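Local coordinates for DUF5625 domain-containing protein (Sulfurospirillum deleyianum, PDB 3NKG) that is of unknown function but folds as a two-sheet beta-sandwich akin to galactose-binding-like domains, and so may bind a ligand such as a carbohydrate, at residues 12-17 and 157-162; 103-108 and 113-118; 121-126 and 131-136; 147-152 and 163-168. One frame throughout, in Å; residues are numbered along the deposited sequence.

Contact 1 of 4, residues 12-17 and 157-162; sequences DLSQAG and EMIGRK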
loop_
_atom_site.group_PDB
_atom_site.type_symbol
_atom_site.label_atom_id
_atom_site.label_comp_id
_atom_site.label_asym_id
_atom_site.label_seq_id
_atom_site.Cartn_x
_atom_site.Cartn_y
_atom_site.Cartn_z
ATOM N N ASP A 12 -6.488 2.442 -8.879
ATOM C CA ASP A 12 -5.807 2.819 -10.115
ATOM C C ASP A 12 -4.755 3.892 -9.843
ATOM O O ASP A 12 -5.095 5.068 -9.729
ATOM C CB ASP A 12 -6.841 3.382 -11.088
ATOM C CG ASP A 12 -6.226 3.768 -12.434
ATOM O OD1 ASP A 12 -4.987 3.637 -12.595
ATOM O OD2 ASP A 12 -6.985 4.184 -13.336
ATOM N N LEU A 13 -3.479 3.499 -9.776
ATOM C CA LEU A 13 -2.407 4.460 -9.492
ATOM C C LEU A 13 -1.904 5.195 -10.738
ATOM O O LEU A 13 -1.006 6.021 -10.630
ATOM C CB LEU A 13 -1.201 3.760 -8.856
ATOM C CG LEU A 13 -1.350 2.973 -7.558
ATOM C CD1 LEU A 13 0.051 2.610 -7.098
ATOM C CD2 LEU A 13 -2.055 3.794 -6.501
ATOM N N SER A 14 -2.462 4.897 -11.910
ATOM C CA SER A 14 -2.003 5.558 -13.146
ATOM C C SER A 14 -2.695 6.913 -13.368
ATOM O O SER A 14 -2.254 7.703 -14.190
ATOM C CB SER A 14 -2.222 4.649 -14.364
ATOM O OG SER A 14 -3.613 4.471 -14.602
ATOM N N GLN A 15 -3.778 7.182 -12.628
ATOM C CA GLN A 15 -4.543 8.429 -12.791
ATOM C C GLN A 15 -4.574 9.299 -11.525
ATOM O O GLN A 15 -5.022 8.844 -10.480
ATOM C CB GLN A 15 -5.990 8.122 -13.209
ATOM C CG GLN A 15 -6.135 7.499 -14.591
ATOM C CD GLN A 15 -5.775 8.471 -15.709
ATOM O OE1 GLN A 15 -6.389 9.530 -15.844
ATOM N NE2 GLN A 15 -4.774 8.114 -16.512
ATOM N N ALA A 16 -4.147 10.558 -11.639
ATOM C CA ALA A 16 -4.247 11.523 -10.529
ATOM C C ALA A 16 -5.700 11.703 -10.117
ATOM O O ALA A 16 -6.580 11.756 -10.975
ATOM C CB ALA A 16 -3.612 12.878 -10.919
ATOM N N GLY A 17 -5.967 11.764 -8.810
ATOM C CA GLY A 17 -7.326 12.007 -8.338
ATOM C C GLY A 17 -8.299 10.843 -8.456
ATOM O O GLY A 17 -9.506 11.005 -8.238
ATOM N N GLU A 157 4.183 4.249 -14.824
ATOM C CA GLU A 157 4.600 2.855 -14.604
ATOM C C GLU A 157 3.437 1.924 -14.223
ATOM O O GLU A 157 3.518 0.708 -14.406
ATOM C CB GLU A 157 5.653 2.762 -13.496
ATOM C CG GLU A 157 6.774 3.761 -13.621
ATOM C CD GLU A 157 6.582 4.988 -12.724
ATOM O OE1 GLU A 157 5.580 5.730 -12.881
ATOM O OE2 GLU A 157 7.465 5.221 -11.876
HETATM N N MSE A 158 2.369 2.488 -13.675
HETATM C CA MSE A 158 1.275 1.677 -13.166
HETATM C C MSE A 158 0.152 1.552 -14.182
HETATM O O MSE A 158 -0.893 0.984 -13.896
HETATM C CB MSE A 158 0.747 2.302 -11.879
HETATM C CG MSE A 158 1.796 2.306 -10.775
HETATM SE SE MSE A 158 2.010 0.437 -10.199
HETATM C CE MSE A 158 3.957 0.180 -10.297
ATOM N N ILE A 159 0.358 2.082 -15.380
ATOM C CA ILE A 159 -0.687 1.965 -16.384
ATOM C C ILE A 159 -0.951 0.478 -16.690
ATOM O O ILE A 159 -0.020 -0.276 -16.954
ATOM C CB ILE A 159 -0.310 2.713 -17.689
ATOM C CG1 ILE A 159 -0.278 4.228 -17.456
ATOM C CG2 ILE A 159 -1.300 2.385 -18.798
ATOM C CD1 ILE A 159 0.292 5.011 -18.697
ATOM N N GLY A 160 -2.214 0.071 -16.660
ATOM C CA GLY A 160 -2.572 -1.311 -16.935
ATOM C C GLY A 160 -2.225 -2.301 -15.817
ATOM O O GLY A 160 -2.448 -3.505 -15.958
ATOM N N ARG A 161 -1.687 -1.820 -14.700
ATOM C CA ARG A 161 -1.271 -2.746 -13.662
ATOM C C ARG A 161 -2.306 -2.790 -12.562
ATOM O O ARG A 161 -2.782 -1.757 -12.114
ATOM C CB ARG A 161 0.110 -2.393 -13.099
ATOM C CG ARG A 161 0.512 -3.281 -11.913
ATOM C CD ARG A 161 1.943 -3.026 -11.428
ATOM N NE ARG A 161 2.926 -2.954 -12.514
ATOM C CZ ARG A 161 3.575 -3.998 -13.036
ATOM N NH1 ARG A 161 4.460 -3.795 -14.012
ATOM N NH2 ARG A 161 3.351 -5.240 -12.605
ATOM N N LYS A 162 -2.659 -3.989 -12.126
ATOM C CA LYS A 162 -3.574 -4.133 -10.996
ATOM C C LYS A 162 -2.865 -3.893 -9.667
ATOM O O LYS A 162 -1.770 -4.424 -9.423
ATOM C CB LYS A 162 -4.268 -5.496 -11.016
ATOM C CG LYS A 162 -5.440 -5.554 -11.983
ATOM C CD LYS A 162 -5.786 -6.977 -12.372
ATOM C CE LYS A 162 -6.220 -7.054 -13.845
ATOM N NZ LYS A 162 -6.522 -8.453 -14.313
HETATM O O HOH W 1 -3.866 0.976 -13.013
HETATM O O HOH W 2 -3.315 0.534 -10.431
HETATM O O HOH W 3 -4.431 1.703 -15.886
#
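Ser14 and Ile159 bring their CA atoms within 5.0 Å of each other where the loop at 12-17 meets a type II beta turn running from Met158 to Arg161 and closed by a bond from Arg161 N to Met158 O. Ser14 CB rests against Ile159, 3.7 Å from its CG1. Beside it, Leu13 and the selenomethionine Met158 lie alongside each other, Leu13 CB 3.8 Å from Met158 CG. Ser14 OG, set between its backbone N and carbonyl carbon (chi1 67°), donates to the syn lone pair of Asp12 OD1 at 2.6 Å. Ser14 N reaches that same oxygen from above the carboxylate plane and completes an Asx turn. Water spans the polar side: one molecule accepts from Gly160 N and donates to Ser14 OG. Deeper in, Leu13 and Met158 both pack on Phe38 of strand 30-38, Met158 also meets Phe57 of helix 49-58, and Arg161 forms a salt bridge with Asp50 of that helix.

Contact 2 of 4, residues 103-108 and 113-118; sequences TIHQIN and KKLIAD. With ACY (acetic acid), chain F.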
loop_
_atom_site.group_PDB
_atom_site.type_symbol
_atom_site.label_atom_id
_atom_site.label_comp_id
_atom_site.label_asym_id
_atom_site.label_seq_id
_atom_site.Cartn_x
_atom_site.Cartn_y
_atom_site.Cartn_z
ATOM N N THR A 103 -9.681 8.450 3.772
ATOM C CA THR A 103 -10.742 9.026 4.594
ATOM C C THR A 103 -11.635 7.920 5.135
ATOM O O THR A 103 -12.075 7.063 4.383
ATOM C CB THR A 103 -11.589 10.012 3.770
ATOM O OG1 THR A 103 -10.715 10.968 3.158
ATOM C CG2 THR A 103 -12.566 10.749 4.659
ATOM N N ILE A 104 -11.891 7.929 6.440
ATOM C CA ILE A 104 -12.731 6.904 7.047
ATOM C C ILE A 104 -13.899 7.505 7.835
ATOM O O ILE A 104 -13.687 8.303 8.754
ATOM C CB ILE A 104 -11.942 5.979 8.001
ATOM C CG1 ILE A 104 -10.722 5.383 7.300
ATOM C CG2 ILE A 104 -12.824 4.840 8.518
ATOM C CD1 ILE A 104 -9.879 4.519 8.219
ATOM N N HIS A 105 -15.117 7.102 7.464
ATOM C CA HIS A 105 -16.319 7.384 8.255
ATOM C C HIS A 105 -16.846 6.138 8.955
ATOM O O HIS A 105 -16.891 5.054 8.373
ATOM C CB HIS A 105 -17.432 7.925 7.382
ATOM C CG HIS A 105 -17.192 9.318 6.896
ATOM N ND1 HIS A 105 -16.352 9.598 5.840
ATOM C CD2 HIS A 105 -17.686 10.502 7.317
ATOM C CE1 HIS A 105 -16.341 10.902 5.633
ATOM N NE2 HIS A 105 -17.144 11.476 6.516
ATOM N N GLN A 106 -17.265 6.295 10.208
ATOM C CA GLN A 106 -17.957 5.195 10.875
ATOM C C GLN A 106 -19.441 5.386 10.621
ATOM O O GLN A 106 -19.940 6.506 10.671
ATOM C CB GLN A 106 -17.646 5.180 12.370
ATOM C CG GLN A 106 -18.454 4.176 13.194
ATOM C CD GLN A 106 -17.814 3.887 14.559
ATOM O OE1 GLN A 106 -17.299 4.787 15.229
ATOM N NE2 GLN A 106 -17.850 2.624 14.969
ATOM N N ILE A 107 -20.142 4.295 10.335
ATOM C CA ILE A 107 -21.593 4.344 10.204
ATOM C C ILE A 107 -22.223 4.181 11.596
ATOM O O ILE A 107 -22.011 3.166 12.247
ATOM C CB ILE A 107 -22.088 3.231 9.290
ATOM C CG1 ILE A 107 -21.374 3.322 7.928
ATOM C CG2 ILE A 107 -23.609 3.324 9.144
ATOM C CD1 ILE A 107 -21.939 2.390 6.886
ATOM N N ASN A 108 -22.975 5.178 12.057
ATOM C CA ASN A 108 -23.566 5.120 13.395
ATOM C C ASN A 108 -24.824 4.258 13.435
ATOM O O ASN A 108 -25.371 3.858 12.401
ATOM C CB ASN A 108 -23.900 6.526 13.953
ATOM C CG ASN A 108 -22.659 7.396 14.166
ATOM O OD1 ASN A 108 -21.651 6.947 14.721
ATOM N ND2 ASN A 108 -22.747 8.661 13.756
ATOM N N LYS A 113 -23.238 9.317 9.555
ATOM C CA LYS A 113 -21.833 8.980 9.361
ATOM C C LYS A 113 -20.962 9.931 10.169
ATOM O O LYS A 113 -21.216 11.127 10.217
ATOM C CB LYS A 113 -21.478 8.990 7.871
ATOM C CG LYS A 113 -21.895 7.699 7.183
ATOM C CD LYS A 113 -22.860 7.927 6.034
ATOM C CE LYS A 113 -23.422 6.598 5.510
ATOM N NZ LYS A 113 -24.768 6.247 6.077
ATOM N N LYS A 114 -19.974 9.380 10.853
ATOM C CA LYS A 114 -19.061 10.179 11.656
ATOM C C LYS A 114 -17.678 10.091 11.007
ATOM O O LYS A 114 -17.166 8.993 10.818
ATOM C CB LYS A 114 -18.994 9.594 13.068
ATOM C CG LYS A 114 -17.928 10.199 13.951
ATOM C CD LYS A 114 -18.149 11.681 14.168
ATOM C CE LYS A 114 -17.164 12.218 15.214
ATOM N NZ LYS A 114 -17.231 13.696 15.355
ATOM N N LEU A 115 -17.085 11.228 10.659
ATOM C CA LEU A 115 -15.712 11.236 10.114
ATOM C C LEU A 115 -14.762 10.886 11.244
ATOM O O LEU A 115 -14.721 11.580 12.242
ATOM C CB LEU A 115 -15.359 12.623 9.574
ATOM C CG LEU A 115 -13.942 12.876 9.052
ATOM C CD1 LEU A 115 -13.639 11.986 7.826
ATOM C CD2 LEU A 115 -13.803 14.369 8.698
ATOM N N ILE A 116 -14.011 9.806 11.136
ATOM C CA ILE A 116 -13.047 9.561 12.200
ATOM C C ILE A 116 -11.568 9.684 11.786
ATOM O O ILE A 116 -10.699 9.769 12.649
ATOM C CB ILE A 116 -13.267 8.214 12.873
ATOM C CG1 ILE A 116 -13.076 7.110 11.864
ATOM C CG2 ILE A 116 -14.673 8.157 13.525
ATOM C CD1 ILE A 116 -13.153 5.712 12.494
ATOM N N ALA A 117 -11.283 9.673 10.487
ATOM C CA ALA A 117 -9.911 9.897 10.024
ATOM C C ALA A 117 -9.905 10.480 8.619
ATOM O O ALA A 117 -10.706 10.080 7.784
ATOM C CB ALA A 117 -9.084 8.595 10.062
ATOM N N ASP A 118 -8.992 11.417 8.367
ATOM C CA ASP A 118 -8.767 11.942 7.011
ATOM C C ASP A 118 -7.273 12.234 6.914
ATOM O O ASP A 118 -6.793 13.233 7.466
ATOM C CB ASP A 118 -9.589 13.216 6.804
ATOM C CG ASP A 118 -9.531 13.737 5.372
ATOM O OD1 ASP A 118 -9.115 12.977 4.466
ATOM O OD2 ASP A 118 -9.917 14.908 5.153
HETATM C C ACY F . -17.673 16.615 13.374
HETATM O O ACY F . -18.155 15.924 14.310
HETATM O OXT ACY F . -16.609 16.344 12.757
HETATM C CH3 ACY F . -18.422 17.847 12.951
#
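Ile104 faces two residues at once, Ile116 and Ala117, and its carbonyl oxygen accepts from both backbone nitrogens: Ile116 N at 2.8 Å, nearly in line with the C=O bond, and Ala117 N at a longer 3.3 Å. This doubly gripped oxygen and the buried Ile104 side chain make the tight part of the contact. Ile104 CG2 lies 4.1 Å from Ile116 CG1, and the isoleucines cross at a slant; beyond them Ile104 packs on Phe147 and Ile116 on Tyr145, both of strand 143-151. With chi1 at 62°, Ile116 carries CG1 between its backbone N and carbonyl carbon, which brings CG1 to 3.4 Å from Ile104 O. The doubled partner defines a classic beta bulge, set in an antiparallel hairpin of strands 98-107 and 113-123; past it the register moves by one, and Gln106 and Lys114 exchange a regular pair of backbone bonds. The other face, with Leu115 and Asp118, is the more exposed one. Here Leu115 CD1 sits over one face of the His105 imidazole, 3.9 Å from its centroid in a CH-pi contact, and also meets Thr103 CG2. Alongside, Thr103 OG1 donates to Asp118 OD1 at 2.9 Å, approaching from above the carboxylate plane. Toward the turn, the exposed chain of Lys114 bends away from the strands and holds an acetate, probably from the crystallisation liquor, through NZ, 2.6 Å from its O atom.

Contact 3 of 4, residues 121-126 and 131-136; sequences YMTKGN and YTRDIT. With ACY (acetic acid), chain C.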
loop_
_atom_site.group_PDB
_atom_site.type_symbol
_atom_site.label_atom_id
_atom_site.label_comp_id
_atom_site.label_asym_id
_atom_site.label_seq_id
_atom_site.Cartn_x
_atom_site.Cartn_y
_atom_site.Cartn_z
ATOM N N TYR A 121 -1.091 10.006 3.309
ATOM C CA TYR A 121 0.131 9.252 3.558
ATOM C C TYR A 121 1.072 9.396 2.380
ATOM O O TYR A 121 0.693 9.098 1.252
ATOM C CB TYR A 121 -0.157 7.763 3.763
ATOM C CG TYR A 121 -1.045 7.507 4.952
ATOM C CD1 TYR A 121 -2.441 7.467 4.808
ATOM C CD2 TYR A 121 -0.504 7.359 6.225
ATOM C CE1 TYR A 121 -3.271 7.265 5.906
ATOM C CE2 TYR A 121 -1.339 7.153 7.342
ATOM C CZ TYR A 121 -2.712 7.098 7.166
ATOM O OH TYR A 121 -3.538 6.896 8.249
HETATM N N MSE A 122 2.291 9.854 2.654
HETATM C CA MSE A 122 3.363 9.832 1.682
HETATM C C MSE A 122 4.026 8.442 1.707
HETATM O O MSE A 122 5.126 8.247 2.254
HETATM C CB MSE A 122 4.370 10.939 2.010
HETATM C CG MSE A 122 3.693 12.305 2.158
HETATM SE SE MSE A 122 2.784 12.925 0.501
HETATM C CE MSE A 122 4.366 13.123 -0.476
ATOM N N THR A 123 3.351 7.465 1.130
ATOM C CA THR A 123 3.806 6.078 1.283
ATOM C C THR A 123 5.159 5.858 0.596
ATOM O O THR A 123 5.507 6.532 -0.417
ATOM C CB THR A 123 2.776 5.095 0.739
ATOM O OG1 THR A 123 2.831 5.074 -0.687
ATOM C CG2 THR A 123 1.355 5.509 1.184
ATOM N N LYS A 124 5.933 4.927 1.142
ATOM C CA LYS A 124 7.251 4.646 0.604
ATOM C C LYS A 124 7.667 3.262 1.057
ATOM O O LYS A 124 7.087 2.692 1.975
ATOM C CB LYS A 124 8.265 5.659 1.133
ATOM C CG LYS A 124 8.264 5.734 2.668
ATOM C CD LYS A 124 9.411 6.581 3.194
ATOM C CE LYS A 124 9.309 6.698 4.708
ATOM N NZ LYS A 124 10.242 7.715 5.253
ATOM N N GLY A 125 8.686 2.719 0.411
ATOM C CA GLY A 125 9.293 1.525 0.943
ATOM C C GLY A 125 8.614 0.231 0.547
ATOM O O GLY A 125 7.609 0.165 -0.174
ATOM N N ASN A 126 9.195 -0.824 1.074
ATOM C CA ASN A 126 8.908 -2.168 0.660
ATOM C C ASN A 126 8.222 -2.851 1.851
ATOM O O ASN A 126 8.841 -3.033 2.886
ATOM C CB ASN A 126 10.264 -2.795 0.337
ATOM C CG ASN A 126 10.161 -4.185 -0.191
ATOM O OD1 ASN A 126 9.732 -5.090 0.510
ATOM N ND2 ASN A 126 10.583 -4.371 -1.440
ATOM N N TYR A 131 5.573 -8.162 -2.881
ATOM C CA TYR A 131 5.238 -7.004 -3.714
ATOM C C TYR A 131 4.195 -6.123 -3.057
ATOM O O TYR A 131 3.153 -5.825 -3.644
ATOM C CB TYR A 131 4.784 -7.459 -5.109
ATOM C CG TYR A 131 5.872 -8.234 -5.821
ATOM C CD1 TYR A 131 6.998 -7.574 -6.333
ATOM C CD2 TYR A 131 5.792 -9.616 -5.976
ATOM C CE1 TYR A 131 8.003 -8.256 -6.989
ATOM C CE2 TYR A 131 6.813 -10.322 -6.631
ATOM C CZ TYR A 131 7.911 -9.635 -7.129
ATOM O OH TYR A 131 8.919 -10.307 -7.775
ATOM N N THR A 132 4.473 -5.722 -1.824
ATOM C CA THR A 132 3.532 -4.884 -1.088
ATOM C C THR A 132 4.188 -3.585 -0.647
ATOM O O THR A 132 5.417 -3.475 -0.505
ATOM C CB THR A 132 2.985 -5.583 0.205
ATOM O OG1 THR A 132 4.058 -5.769 1.127
ATOM C CG2 THR A 132 2.353 -6.925 -0.106
ATOM N N ARG A 133 3.356 -2.592 -0.418
ATOM C CA ARG A 133 3.827 -1.420 0.285
ATOM C C ARG A 133 2.909 -1.200 1.493
ATOM O O ARG A 133 1.680 -1.172 1.351
ATOM C CB ARG A 133 3.841 -0.199 -0.609
ATOM C CG ARG A 133 4.115 1.030 0.235
ATOM C CD ARG A 133 4.489 2.176 -0.553
ATOM N NE ARG A 133 5.803 2.069 -1.199
ATOM C CZ ARG A 133 6.168 2.914 -2.153
ATOM N NH1 ARG A 133 5.296 3.858 -2.537
ATOM N NH2 ARG A 133 7.364 2.819 -2.736
ATOM N N ASP A 134 3.514 -1.115 2.675
ATOM C CA ASP A 134 2.797 -0.944 3.932
ATOM C C ASP A 134 2.479 0.546 4.110
ATOM O O ASP A 134 3.375 1.388 4.014
ATOM C CB ASP A 134 3.650 -1.476 5.090
ATOM C CG ASP A 134 3.677 -3.027 5.153
ATOM O OD1 ASP A 134 2.878 -3.663 4.432
ATOM O OD2 ASP A 134 4.489 -3.613 5.916
ATOM N N ILE A 135 1.207 0.879 4.332
ATOM C CA ILE A 135 0.802 2.275 4.516
ATOM C C ILE A 135 0.739 2.634 6.000
ATOM O O ILE A 135 1.454 3.530 6.482
ATOM C CB ILE A 135 -0.588 2.568 3.917
ATOM C CG1 ILE A 135 -0.655 2.256 2.426
ATOM C CG2 ILE A 135 -0.967 4.015 4.132
ATOM C CD1 ILE A 135 -2.087 2.053 1.913
ATOM N N THR A 136 -0.132 1.948 6.731
ATOM C CA THR A 136 -0.279 2.220 8.158
ATOM C C THR A 136 -0.973 1.043 8.868
ATOM O O THR A 136 -1.452 0.099 8.228
ATOM C CB THR A 136 -1.051 3.566 8.411
ATOM O OG1 THR A 136 -0.930 3.966 9.785
ATOM C CG2 THR A 136 -2.538 3.434 8.045
HETATM C C ACY C . 9.378 -8.021 -3.151
HETATM O O ACY C . 9.877 -7.085 -2.467
HETATM O OXT ACY C . 8.547 -8.903 -2.772
HETATM C CH3 ACY C . 9.823 -8.086 -4.567
HETATM O O HOH W 4 4.432 3.955 3.564
HETATM O O HOH W 5 6.488 0.160 3.066
HETATM O O HOH W 6 7.061 -6.247 -0.880
#
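Arg133 NE donates to Gly125 O at 2.8 Å, an almost straight bond (172°) that lies in the guanidinium plane and uses a lone pair of the carbonyl. The flat group also lies over the chain, with Lys124 CA 3.4 Å from Arg133 CZ beneath one face. From its edge, NH1 makes a weak bond to Thr123 OG1, whose stronger partner is Val98 O. Further along, Ile135 CG2 sits over the Tyr121 ring, 3.9 Å from its centroid, while Thr136 CG2 approaches Tyr121 OH. The two backbones are not paired directly, and water joins them: one molecule accepts from Lys124 N and donates to Asp134 O at 2.8 Å. In the next shell, Thr96 O takes Arg133 NH1 and Leu58 O takes NH2, so the guanidinium is fixed from several directions, while Ile135 and Thr136 touch Leu36 and Leu34 of the neighbouring strand 30-38. A methionine in place of Arg133 would probably leave these carbonyls without their shared donor and the loop at Gly125 freer to shift. The chemistry implies that a buried positive group is satisfied largely by backbone carbonyls, which probably spreads its charge over several dipoles and ties its strand to Gly125, Thr96 and Leu58.

Contact 4 of 4, residues 147-152 and 163-168; sequences FRIENI and VDFTIY
Ile149 presses its CG1 squarely over the middle of the Phe165 ring, 3.9 Å from the centroid and only 7° off the ring normal. Its terminal CD1 continues across the same face toward the rim, 3.8 Å from Phe165 CD2. One ring thus offers a flat floor to the CG1-CD1 arm of the isoleucine. The neighbouring pair reverses the roles: Ile167 CD1 projects onto a face of Phe147, 4.0 Å from that centroid and offset toward the rim, the two side chains arriving from opposite directions. Between the pairs the two phenylalanine side chains cross at about a right angle, Phe147 CD2 coming 4.1 Å from Phe165 CE2. These are the facing layers of a beta-sandwich: strands 143-151 and 163-169 belong to different four-stranded sheets, and their local axes come no nearer than 10.2 Å, a gap spanned by side chains alone. Phe165, its CG anti to the backbone N (chi1 174°), reaches across it to meet Ile149 and also Ile102 of strand 98-107. An alanine here is likely to open a gap between the sheets, leaving Ile149 without its floor and Phe147 freer to turn. Phe147 also leans on Val24 and Ile104 within its own sheet, and Ile167 on Leu34.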
loop_
_atom_site.group_PDB
_atom_site.type_symbol
_atom_site.label_atom_id
_atom_site.label_comp_id
_atom_site.label_asym_id
_atom_site.label_seq_id
_atom_site.Cartn_x
_atom_site.Cartn_y
_atom_site.Cartn_z
ATOM N N PHE A 147 -14.676 3.491 3.760
ATOM C CA PHE A 147 -13.320 3.851 3.405
ATOM C C PHE A 147 -13.319 4.530 2.047
ATOM O O PHE A 147 -13.851 4.012 1.075
ATOM C CB PHE A 147 -12.458 2.601 3.337
ATOM C CG PHE A 147 -11.931 2.139 4.665
ATOM C CD1 PHE A 147 -12.789 1.625 5.633
ATOM C CD2 PHE A 147 -10.564 2.202 4.941
ATOM C CE1 PHE A 147 -12.300 1.188 6.868
ATOM C CE2 PHE A 147 -10.064 1.771 6.154
ATOM C CZ PHE A 147 -10.933 1.255 7.127
ATOM N N ARG A 148 -12.717 5.700 1.978
ATOM C CA ARG A 148 -12.526 6.359 0.703
ATOM C C ARG A 148 -11.020 6.446 0.472
ATOM O O ARG A 148 -10.279 6.907 1.337
ATOM C CB ARG A 148 -13.156 7.743 0.741
ATOM C CG ARG A 148 -13.007 8.530 -0.529
ATOM C CD ARG A 148 -13.554 9.929 -0.322
ATOM N NE ARG A 148 -13.042 10.839 -1.332
ATOM C CZ ARG A 148 -13.792 11.469 -2.227
ATOM N NH1 ARG A 148 -13.217 12.290 -3.104
ATOM N NH2 ARG A 148 -15.111 11.288 -2.239
ATOM N N ILE A 149 -10.574 5.974 -0.687
ATOM C CA ILE A 149 -9.149 5.930 -0.995
ATOM C C ILE A 149 -8.911 6.690 -2.292
ATOM O O ILE A 149 -9.512 6.375 -3.316
ATOM C CB ILE A 149 -8.604 4.490 -1.139
ATOM C CG1 ILE A 149 -8.881 3.668 0.121
ATOM C CG2 ILE A 149 -7.060 4.533 -1.424
ATOM C CD1 ILE A 149 -10.165 2.840 0.068
ATOM N N GLU A 150 -8.057 7.708 -2.222
ATOM C CA GLU A 150 -7.770 8.559 -3.354
ATOM C C GLU A 150 -6.279 8.503 -3.666
ATOM O O GLU A 150 -5.433 8.705 -2.788
ATOM C CB GLU A 150 -8.194 10.009 -3.067
ATOM C CG GLU A 150 -7.690 11.017 -4.122
ATOM C CD GLU A 150 -8.319 12.425 -4.012
ATOM O OE1 GLU A 150 -9.050 12.701 -3.035
ATOM O OE2 GLU A 150 -8.085 13.263 -4.924
ATOM N N ASN A 151 -5.973 8.186 -4.918
ATOM C CA ASN A 151 -4.614 8.256 -5.434
ATOM C C ASN A 151 -4.338 9.683 -5.904
ATOM O O ASN A 151 -4.988 10.188 -6.830
ATOM C CB ASN A 151 -4.418 7.256 -6.584
ATOM C CG ASN A 151 -3.056 7.367 -7.218
ATOM O OD1 ASN A 151 -2.026 7.151 -6.560
ATOM N ND2 ASN A 151 -3.031 7.730 -8.501
ATOM N N ILE A 152 -3.389 10.355 -5.260
ATOM C CA ILE A 152 -3.140 11.771 -5.561
ATOM C C ILE A 152 -2.376 12.008 -6.884
ATOM O O ILE A 152 -2.774 12.854 -7.696
ATOM C CB ILE A 152 -2.426 12.497 -4.379
ATOM C CG1 ILE A 152 -3.236 12.330 -3.085
ATOM C CG2 ILE A 152 -2.212 13.980 -4.679
ATOM C CD1 ILE A 152 -4.602 13.001 -3.127
ATOM N N VAL A 163 -3.498 -3.065 -8.840
ATOM C CA VAL A 163 -3.056 -2.774 -7.483
ATOM C C VAL A 163 -4.292 -2.851 -6.561
ATOM O O VAL A 163 -5.355 -2.334 -6.912
ATOM C CB VAL A 163 -2.472 -1.357 -7.401
ATOM C CG1 VAL A 163 -2.176 -0.988 -5.954
ATOM C CG2 VAL A 163 -1.235 -1.217 -8.293
ATOM N N ASP A 164 -4.156 -3.517 -5.413
ATOM C CA ASP A 164 -5.231 -3.603 -4.419
ATOM C C ASP A 164 -4.867 -2.789 -3.184
ATOM O O ASP A 164 -3.747 -2.895 -2.667
ATOM C CB ASP A 164 -5.435 -5.051 -3.960
ATOM C CG ASP A 164 -6.147 -5.897 -4.989
ATOM O OD1 ASP A 164 -7.003 -5.357 -5.719
ATOM O OD2 ASP A 164 -5.863 -7.106 -5.057
ATOM N N PHE A 165 -5.793 -1.962 -2.727
ATOM C CA PHE A 165 -5.763 -1.491 -1.346
ATOM C C PHE A 165 -6.345 -2.602 -0.472
ATOM O O PHE A 165 -7.463 -3.076 -0.707
ATOM C CB PHE A 165 -6.561 -0.203 -1.196
ATOM C CG PHE A 165 -6.699 0.265 0.216
ATOM C CD1 PHE A 165 -5.709 1.043 0.804
ATOM C CD2 PHE A 165 -7.820 -0.039 0.948
ATOM C CE1 PHE A 165 -5.836 1.483 2.114
ATOM C CE2 PHE A 165 -7.952 0.403 2.272
ATOM C CZ PHE A 165 -6.957 1.154 2.847
ATOM N N THR A 166 -5.588 -3.021 0.535
ATOM C CA THR A 166 -5.984 -4.175 1.344
ATOM C C THR A 166 -5.968 -3.907 2.857
ATOM O O THR A 166 -5.034 -3.296 3.380
ATOM C CB THR A 166 -5.124 -5.389 0.995
ATOM O OG1 THR A 166 -5.452 -5.810 -0.327
ATOM C CG2 THR A 166 -5.386 -6.550 1.948
ATOM N N ILE A 167 -7.022 -4.356 3.539
ATOM C CA ILE A 167 -7.103 -4.292 5.001
ATOM C C ILE A 167 -7.056 -5.704 5.543
ATOM O O ILE A 167 -7.892 -6.554 5.186
ATOM C CB ILE A 167 -8.420 -3.623 5.462
ATOM C CG1 ILE A 167 -8.601 -2.279 4.770
ATOM C CG2 ILE A 167 -8.459 -3.420 7.000
ATOM C CD1 ILE A 167 -10.032 -1.856 4.622
ATOM N N TYR A 168 -6.073 -5.990 6.384
ATOM C CA TYR A 168 -6.086 -7.283 7.057
ATOM C C TYR A 168 -5.670 -7.172 8.528
ATOM O O TYR A 168 -4.980 -6.232 8.935
ATOM C CB TYR A 168 -5.264 -8.334 6.288
ATOM C CG TYR A 168 -3.767 -8.135 6.363
ATOM C CD1 TYR A 168 -2.987 -8.925 7.192
ATOM C CD2 TYR A 168 -3.134 -7.163 5.605
ATOM C CE1 TYR A 168 -1.603 -8.748 7.271
ATOM C CE2 TYR A 168 -1.759 -6.972 5.684
ATOM C CZ TYR A 168 -0.999 -7.772 6.515
ATOM O OH TYR A 168 0.371 -7.588 6.598
#

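How the contacts relate
From the N terminus, the loop 12-17 passes from a strand of one sheet to a strand of the other, and contact 1 later closes most of the chain into one long loop by bringing 157-162 back to it. Contacts 2 and 3 nest inside that loop in series: the first closes a hairpin at the edge of one sheet, and the second opens farther along its strand 113-123 and reaches strand 132-140 of the other. Contact 4 closes a short loop that starts inside the long one and ends beyond it, so it crosses contact 1. Gln15 O and Asn151 ND2 join contacts 1 and 4, while Ile135 against Phe165 and Ile104 against Phe147 tie contacts 3 and 2 to contact 4.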